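Local coordinates for putative YfrE protein (Vibrio parahaemolyticus RIMD 2210633, PDB 3BEE) that is of unknown function but, as a TPR-repeat member of the CcmH/CycH family, probably serves in cytochrome c-type biogenesis, at residues T7-K12 with L36-Y41; L30-A35 with L46-N51; D52-F57 with I86-K91. All coordinates share one frame; numbering follows the deposited sequence.

Interaction 1: residues T7-K12 with L36-Y41; sequences TQLAAK and LQLEPY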
# COMPACT_ATOMS: atom_id res chain seq x y z
N THR A 7 6.13 9.23 2.85
CA THR A 7 5.92 8.24 3.90
C THR A 7 5.12 8.84 5.05
O THR A 7 4.24 8.19 5.58
CB THR A 7 7.27 7.62 4.38
OG1 THR A 7 7.96 7.05 3.25
CG2 THR A 7 7.03 6.52 5.42
N GLN A 8 5.37 10.11 5.38
CA GLN A 8 4.56 10.81 6.37
C GLN A 8 3.09 10.99 5.94
O GLN A 8 2.18 10.86 6.76
CB GLN A 8 5.22 12.13 6.77
CG GLN A 8 6.46 11.90 7.65
CD GLN A 8 7.29 13.13 7.91
OE1 GLN A 8 7.20 14.14 7.21
NE2 GLN A 8 8.15 13.04 8.94
N LEU A 9 2.86 11.30 4.67
CA LEU A 9 1.52 11.36 4.10
C LEU A 9 0.83 9.98 4.16
O LEU A 9 -0.34 9.87 4.55
CB LEU A 9 1.59 11.90 2.66
CG LEU A 9 2.03 13.39 2.49
CD1 LEU A 9 2.16 13.74 1.02
CD2 LEU A 9 1.08 14.34 3.16
N ALA A 10 1.57 8.92 3.82
CA ALA A 10 1.04 7.56 3.83
C ALA A 10 0.79 7.11 5.24
O ALA A 10 -0.14 6.35 5.48
CB ALA A 10 1.98 6.62 3.16
N ALA A 11 1.61 7.56 6.19
CA ALA A 11 1.39 7.23 7.60
C ALA A 11 0.09 7.86 8.12
O ALA A 11 -0.66 7.23 8.87
CB ALA A 11 2.60 7.65 8.47
N LYS A 12 -0.20 9.11 7.76
CA LYS A 12 -1.48 9.66 8.19
C LYS A 12 -2.60 8.87 7.54
O LYS A 12 -3.58 8.51 8.20
CB LYS A 12 -1.65 11.15 7.90
CG LYS A 12 -2.89 11.72 8.63
CD LYS A 12 -3.03 13.23 8.50
CE LYS A 12 -4.33 13.67 9.15
NZ LYS A 12 -4.44 15.12 9.28
N LEU A 36 2.08 8.99 -3.39
CA LEU A 36 2.49 8.40 -4.67
C LEU A 36 2.83 9.42 -5.78
O LEU A 36 3.50 9.08 -6.74
CB LEU A 36 1.41 7.43 -5.16
CG LEU A 36 1.13 6.21 -4.27
CD1 LEU A 36 -0.09 5.46 -4.78
CD2 LEU A 36 2.34 5.28 -4.24
N GLN A 37 2.36 10.66 -5.64
CA GLN A 37 2.78 11.77 -6.48
C GLN A 37 4.25 12.12 -6.18
O GLN A 37 5.05 12.34 -7.10
CB GLN A 37 1.86 12.99 -6.24
CG GLN A 37 2.18 14.26 -7.04
CD GLN A 37 2.04 14.07 -8.54
OE1 GLN A 37 1.14 13.38 -9.01
NE2 GLN A 37 2.92 14.72 -9.30
N LEU A 38 4.59 12.17 -4.89
CA LEU A 38 5.97 12.38 -4.45
C LEU A 38 6.89 11.18 -4.70
O LEU A 38 8.01 11.35 -5.21
CB LEU A 38 6.02 12.78 -2.97
CG LEU A 38 5.44 14.15 -2.61
CD1 LEU A 38 5.47 14.24 -1.11
CD2 LEU A 38 6.25 15.31 -3.25
N GLU A 39 6.44 9.98 -4.34
CA GLU A 39 7.23 8.75 -4.49
C GLU A 39 6.35 7.65 -5.08
O GLU A 39 5.64 6.99 -4.33
CB GLU A 39 7.76 8.26 -3.14
CG GLU A 39 8.83 9.12 -2.48
CD GLU A 39 9.26 8.56 -1.14
OE1 GLU A 39 9.19 7.32 -0.96
OE2 GLU A 39 9.69 9.34 -0.26
N PRO A 40 6.38 7.47 -6.42
CA PRO A 40 5.51 6.51 -7.11
C PRO A 40 5.61 5.08 -6.60
O PRO A 40 4.67 4.30 -6.81
CB PRO A 40 6.00 6.58 -8.57
CG PRO A 40 6.58 7.96 -8.69
CD PRO A 40 7.25 8.20 -7.37
N TYR A 41 6.71 4.73 -5.94
CA TYR A 41 6.88 3.38 -5.39
C TYR A 41 6.96 3.38 -3.86
O TYR A 41 7.54 2.49 -3.24
CB TYR A 41 8.09 2.65 -6.05
CG TYR A 41 7.82 2.35 -7.52
CD1 TYR A 41 7.15 1.18 -7.89
CD2 TYR A 41 8.18 3.27 -8.51
CE1 TYR A 41 6.86 0.92 -9.23
CE2 TYR A 41 7.90 3.01 -9.86
CZ TYR A 41 7.24 1.83 -10.20
OH TYR A 41 6.96 1.56 -11.53
O HOH W 1 9.55 9.36 2.66
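L9 and L38 supply the apolar part of this contact, T7 and E39 the polar part. It joins the first turns of helix 6-18 to the end of helix 26-38. T7 and E39 have the nearest CA atoms of the two segments, 8.5 Å apart, and the segments bury only 94 Å² between them. This is a light surface contact at the open end of two antiparallel helices of a TPR-type fold.

The apolar touch is between two methyl groups, L9 CD1 and L38 CD1, 4.0 Å apart, and the side chains cross at about a right angle. Both leucines set out toward the other segment, and in each CG stands opposite the carbonyl carbon (chi1 -67° in L9), which places the two CD1 methyls against each other. L9 also packs on V4, L31 and Q34, the last through the same CD1 methyl, while L38 also rests on A6.

No direct hydrogen bond links the segments. T7 OG1 and E39 OE1 are 4.4 Å apart, and the gap is spanned in two ways. A water sits 2.9 Å from T7 OG1 and donates to E39 OE2, also at 2.9 Å; the two partners subtend about 103° at its oxygen, close to tetrahedral. The ND2 of N42, just beyond the segment, makes the second bridge, bonding both T7 OG1 and E39 OE1. E39 is the first residue past the helix to leave helical backbone angles.

Each carboxylate oxygen of E39 therefore receives a hydrogen bond, one from water and one from an amide, an environment that would probably favour the ionised form. Between the two segments, the polar link is indirect and the apolar one is a single methyl pair.

Interaction 2: residues L30-A35 with L46-N51; sequences LLLEQA and LSLIAN. With EDO (1,2-ethanediol), chain D.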
# COMPACT_ATOMS: atom_id res chain seq x y z
N LEU A 30 -6.88 10.51 -1.06
CA LEU A 30 -6.09 11.68 -1.43
C LEU A 30 -4.69 11.71 -0.79
O LEU A 30 -3.72 12.01 -1.47
CB LEU A 30 -6.85 13.00 -1.15
CG LEU A 30 -6.24 14.33 -1.63
CD1 LEU A 30 -5.96 14.39 -3.17
CD2 LEU A 30 -7.15 15.52 -1.21
N LEU A 31 -4.59 11.42 0.51
CA LEU A 31 -3.28 11.33 1.19
C LEU A 31 -2.36 10.31 0.53
O LEU A 31 -1.19 10.60 0.30
CB LEU A 31 -3.42 11.01 2.69
CG LEU A 31 -3.86 12.19 3.57
CD1 LEU A 31 -4.44 11.67 4.88
CD2 LEU A 31 -2.73 13.17 3.86
N LEU A 32 -2.92 9.15 0.17
CA LEU A 32 -2.19 8.13 -0.59
C LEU A 32 -1.79 8.61 -1.98
O LEU A 32 -0.64 8.42 -2.39
CB LEU A 32 -3.01 6.85 -0.71
CG LEU A 32 -3.24 6.09 0.59
CD1 LEU A 32 -4.21 4.95 0.31
CD2 LEU A 32 -1.93 5.53 1.15
N GLU A 33 -2.72 9.24 -2.70
CA GLU A 33 -2.41 9.79 -4.02
C GLU A 33 -1.23 10.73 -3.95
O GLU A 33 -0.40 10.77 -4.86
CB GLU A 33 -3.61 10.55 -4.61
CG GLU A 33 -4.63 9.63 -5.24
CD GLU A 33 -5.86 10.39 -5.74
OE1 GLU A 33 -5.82 11.65 -5.93
OE2 GLU A 33 -6.89 9.69 -5.96
N GLN A 34 -1.19 11.54 -2.89
CA GLN A 34 -0.14 12.53 -2.72
C GLN A 34 1.19 11.92 -2.35
O GLN A 34 2.21 12.37 -2.84
CB GLN A 34 -0.57 13.59 -1.71
CG GLN A 34 -1.70 14.43 -2.28
CD GLN A 34 -1.23 15.17 -3.49
OE1 GLN A 34 -1.65 14.90 -4.63
NE2 GLN A 34 -0.32 16.11 -3.27
N ALA A 35 1.17 10.90 -1.49
CA ALA A 35 2.36 10.10 -1.24
C ALA A 35 2.94 9.55 -2.54
O ALA A 35 4.14 9.63 -2.77
CB ALA A 35 2.05 8.95 -0.27
N LEU A 46 1.75 2.06 -1.13
CA LEU A 46 1.36 0.92 -1.94
C LEU A 46 0.98 -0.25 -1.05
O LEU A 46 0.09 -1.05 -1.39
CB LEU A 46 2.50 0.52 -2.89
CG LEU A 46 2.75 1.48 -4.06
CD1 LEU A 46 3.89 0.95 -4.95
CD2 LEU A 46 1.48 1.67 -4.87
N SER A 47 1.65 -0.35 0.08
CA SER A 47 1.36 -1.39 1.01
C SER A 47 -0.05 -1.24 1.63
O SER A 47 -0.79 -2.23 1.73
CB SER A 47 2.48 -1.48 2.06
OG SER A 47 2.02 -2.20 3.15
N LEU A 48 -0.44 -0.03 2.00
CA LEU A 48 -1.82 0.20 2.46
C LEU A 48 -2.86 -0.18 1.39
O LEU A 48 -3.87 -0.82 1.68
CB LEU A 48 -2.05 1.65 2.93
CG LEU A 48 -3.42 1.96 3.59
CD1 LEU A 48 -3.61 1.12 4.84
CD2 LEU A 48 -3.63 3.45 3.95
N ILE A 49 -2.61 0.26 0.16
CA ILE A 49 -3.51 -0.01 -0.95
C ILE A 49 -3.68 -1.52 -1.18
O ILE A 49 -4.83 -2.02 -1.32
CB ILE A 49 -3.01 0.72 -2.24
CG1 ILE A 49 -3.18 2.26 -2.10
CG2 ILE A 49 -3.72 0.18 -3.52
CD1 ILE A 49 -2.33 3.10 -3.09
N ALA A 50 -2.56 -2.24 -1.23
CA ALA A 50 -2.57 -3.73 -1.37
C ALA A 50 -3.30 -4.40 -0.23
O ALA A 50 -4.05 -5.32 -0.45
CB ALA A 50 -1.13 -4.29 -1.44
N ASN A 51 -3.02 -3.96 1.00
CA ASN A 51 -3.63 -4.54 2.18
C ASN A 51 -5.11 -4.31 2.14
O ASN A 51 -5.86 -5.19 2.46
CB ASN A 51 -3.04 -3.93 3.48
CG ASN A 51 -1.64 -4.43 3.78
OD1 ASN A 51 -1.18 -5.36 3.15
ND2 ASN A 51 -0.97 -3.81 4.76
C1 EDO D . -1.84 -8.94 4.50
O1 EDO D . -2.24 -7.65 4.00
C2 EDO D . -0.94 -9.67 3.50
O2 EDO D . -1.10 -11.08 3.68
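L32 meets both L48 and I49, and this buried packing joins two consecutive helices, 26-38 and 43-55, of the TPR-type helical array. The chain reverses through a short turn between them, and the nearest CA atoms of the segments are those of L32 and L46, 8.1 Å apart. No hydrogen bond crosses, so the 152 Å² buried here is apolar packing.

The isobutyl end of L32 does the touching with both of its methyls. Against L48 the two side chains cross at about a right angle. L48 CD2 lies against the fork of the other leucine, 3.9 Å from L32 CD2 and 4.0 Å from L32 CD1. Against I49 the geometry differs: the side chains run alongside in opposite directions, and L32 CD1 reaches I49 CG1 at 3.8 Å, a touch on the shaft of the isoleucine, not its terminal methyl.

The two neighbours leave their helix by different rotations. L48 holds CG opposite its backbone nitrogen (chi1 -173°), whereas I49 CG1 lies opposite the carbonyl carbon (chi1 -70°), and L32 CD1 touches them both. A45, one turn earlier, also touches L32, while L48 also touches V28, Y17 and Y18.

On the same helix, N51 faces another environment. Its ND2 makes a weak hydrogen bond to Y18 OH, and its OD1 accepts one from a 1,2-ethanediol, probably left by the crystallisation liquor, with N51 OD1 and ethanediol O1 2.7 Å apart.

Interaction 3: residues D52-F57 with I86-K91; sequences DHFISF and INKAKK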
# COMPACT_ATOMS: atom_id res chain seq x y z
N ASP A 52 -5.52 -3.10 1.76
CA ASP A 52 -6.95 -2.80 1.64
C ASP A 52 -7.66 -3.71 0.62
O ASP A 52 -8.77 -4.21 0.88
CB ASP A 52 -7.18 -1.33 1.27
CG ASP A 52 -8.65 -1.02 1.03
OD1 ASP A 52 -9.43 -1.16 1.98
OD2 ASP A 52 -9.03 -0.63 -0.11
N HIS A 53 -7.06 -3.90 -0.56
CA HIS A 53 -7.55 -4.90 -1.51
C HIS A 53 -7.67 -6.28 -0.84
O HIS A 53 -8.71 -6.93 -0.90
CB HIS A 53 -6.59 -4.97 -2.71
CG HIS A 53 -6.71 -3.82 -3.66
ND1 HIS A 53 -7.93 -3.35 -4.12
CD2 HIS A 53 -5.77 -3.05 -4.27
CE1 HIS A 53 -7.73 -2.35 -4.97
NE2 HIS A 53 -6.43 -2.15 -5.07
N PHE A 54 -6.61 -6.71 -0.16
CA PHE A 54 -6.58 -8.05 0.42
C PHE A 54 -7.74 -8.26 1.42
O PHE A 54 -8.47 -9.25 1.35
CB PHE A 54 -5.23 -8.30 1.09
CG PHE A 54 -5.05 -9.70 1.62
CD1 PHE A 54 -4.45 -10.68 0.84
CD2 PHE A 54 -5.48 -10.02 2.92
CE1 PHE A 54 -4.28 -12.01 1.33
CE2 PHE A 54 -5.30 -11.35 3.43
CZ PHE A 54 -4.69 -12.32 2.62
N ILE A 55 -7.85 -7.32 2.36
CA ILE A 55 -8.91 -7.26 3.38
C ILE A 55 -10.30 -7.32 2.72
O ILE A 55 -11.25 -7.90 3.27
CB ILE A 55 -8.76 -5.88 4.16
CG1 ILE A 55 -7.56 -5.92 5.10
CG2 ILE A 55 -10.04 -5.48 4.91
CD1 ILE A 55 -7.23 -4.52 5.72
N SER A 56 -10.40 -6.69 1.55
CA SER A 56 -11.64 -6.61 0.82
C SER A 56 -11.85 -7.84 -0.08
O SER A 56 -12.80 -7.87 -0.83
CB SER A 56 -11.63 -5.32 -0.03
OG SER A 56 -11.45 -4.19 0.82
N PHE A 57 -10.94 -8.82 0.00
CA PHE A 57 -11.01 -10.07 -0.77
C PHE A 57 -10.81 -9.83 -2.29
O PHE A 57 -11.16 -10.67 -3.11
CB PHE A 57 -12.34 -10.83 -0.46
CG PHE A 57 -12.32 -11.61 0.86
CD1 PHE A 57 -11.59 -11.18 1.96
CD2 PHE A 57 -13.05 -12.78 0.98
CE1 PHE A 57 -11.56 -11.90 3.16
CE2 PHE A 57 -13.06 -13.52 2.19
CZ PHE A 57 -12.31 -13.08 3.27
N ILE A 86 1.85 -12.07 -1.67
CA ILE A 86 1.40 -12.42 -3.02
C ILE A 86 1.00 -13.88 -3.01
O ILE A 86 -0.06 -14.26 -3.55
CB ILE A 86 2.51 -12.19 -4.08
CG1 ILE A 86 2.66 -10.70 -4.39
CG2 ILE A 86 2.26 -13.04 -5.38
CD1 ILE A 86 3.90 -10.35 -5.16
N ASN A 87 1.85 -14.71 -2.42
CA ASN A 87 1.57 -16.12 -2.39
C ASN A 87 0.31 -16.54 -1.62
O ASN A 87 -0.43 -17.39 -2.09
CB ASN A 87 2.77 -16.91 -1.90
CG ASN A 87 3.28 -17.84 -2.94
OD1 ASN A 87 3.21 -19.07 -2.78
ND2 ASN A 87 3.73 -17.28 -4.07
N LYS A 88 0.08 -15.94 -0.46
CA LYS A 88 -1.16 -16.12 0.29
C LYS A 88 -2.38 -15.73 -0.59
O LYS A 88 -3.31 -16.51 -0.74
CB LYS A 88 -1.10 -15.28 1.59
CG LYS A 88 -2.09 -15.68 2.68
CD LYS A 88 -1.78 -14.88 4.00
CE LYS A 88 -2.65 -15.29 5.20
NZ LYS A 88 -2.29 -16.55 5.97
N ALA A 89 -2.36 -14.51 -1.14
CA ALA A 89 -3.43 -13.99 -2.01
C ALA A 89 -3.76 -14.93 -3.18
O ALA A 89 -4.92 -15.26 -3.44
CB ALA A 89 -3.07 -12.61 -2.53
N LYS A 90 -2.70 -15.38 -3.85
CA LYS A 90 -2.79 -16.30 -4.98
C LYS A 90 -3.52 -17.58 -4.57
O LYS A 90 -4.36 -18.07 -5.31
CB LYS A 90 -1.35 -16.61 -5.44
CG LYS A 90 -1.19 -17.56 -6.57
CD LYS A 90 0.25 -17.46 -7.12
CE LYS A 90 1.21 -18.44 -6.42
NZ LYS A 90 2.60 -18.28 -6.94
N LYS A 91 -3.23 -18.09 -3.38
CA LYS A 91 -3.85 -19.31 -2.87
C LYS A 91 -5.31 -19.10 -2.46
O LYS A 91 -6.03 -20.05 -2.30
CB LYS A 91 -3.07 -19.84 -1.68
CG LYS A 91 -1.74 -20.54 -2.01
CD LYS A 91 -1.03 -20.85 -0.68
CE LYS A 91 0.43 -21.23 -0.82
NZ LYS A 91 1.00 -21.33 0.56
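D52 O takes two hydrogen bonds from S56, at the end of the helix that presents F54 to A89 and K88. The hydroxyl S56 OG donates to D52 O at 2.7 Å, with a C=O...OG angle of 152° and a tilt of 28° from the carbonyl plane. The amide S56 N, 3.0 Å from D52 O, arrives from the opposite face of that plane. The helix then closes in a Schellman motif at F57, whose phi is positive.

Within this last turn, F54 extends toward helix 79-92, its CG opposite the backbone nitrogen (chi1 -175°). The contact thus bridges two helices of the TPR-type array that are not neighbours in sequence; helix 59-70 intervenes in the chain and also packs against A89, through I63. The ring comes edge-on to the helix backbone: F54 CE1 is 4.0 Å from A89 CA, which lies near the ring plane, and 4.1 Å from A89 CB. Farther out on the ring, F54 CZ meets the aliphatic part of K88 at CD, 4.1 Å away, in an oblique approach, and the two side chains cross at about a right angle. F59 adds an edge-to-face partner to the F54 ring.

In the fold
The three contacts follow the helical array from one end toward the other in this C-terminal, TPR-bearing piece of a longer protein. Interactions 1 and 2 have centres about 7 Å apart, share helix 26-38 and touch: L36 CD1 meets I49 CD1 at 3.7 Å. Interaction 3 continues along helix 43-55, its first segment directly following 46-51, with centres about 16 Å apart. Interactions 1 and 3 lie on opposite sides of the chain's centre, about 22 Å between centres and about 10 Å at the nearest atoms. No active site is known; a 1,2-ethanediol, probably from the crystallisation liquor, is hydrogen-bonded to N51 OD1 and has its O2 3.9 Å from K88 CD.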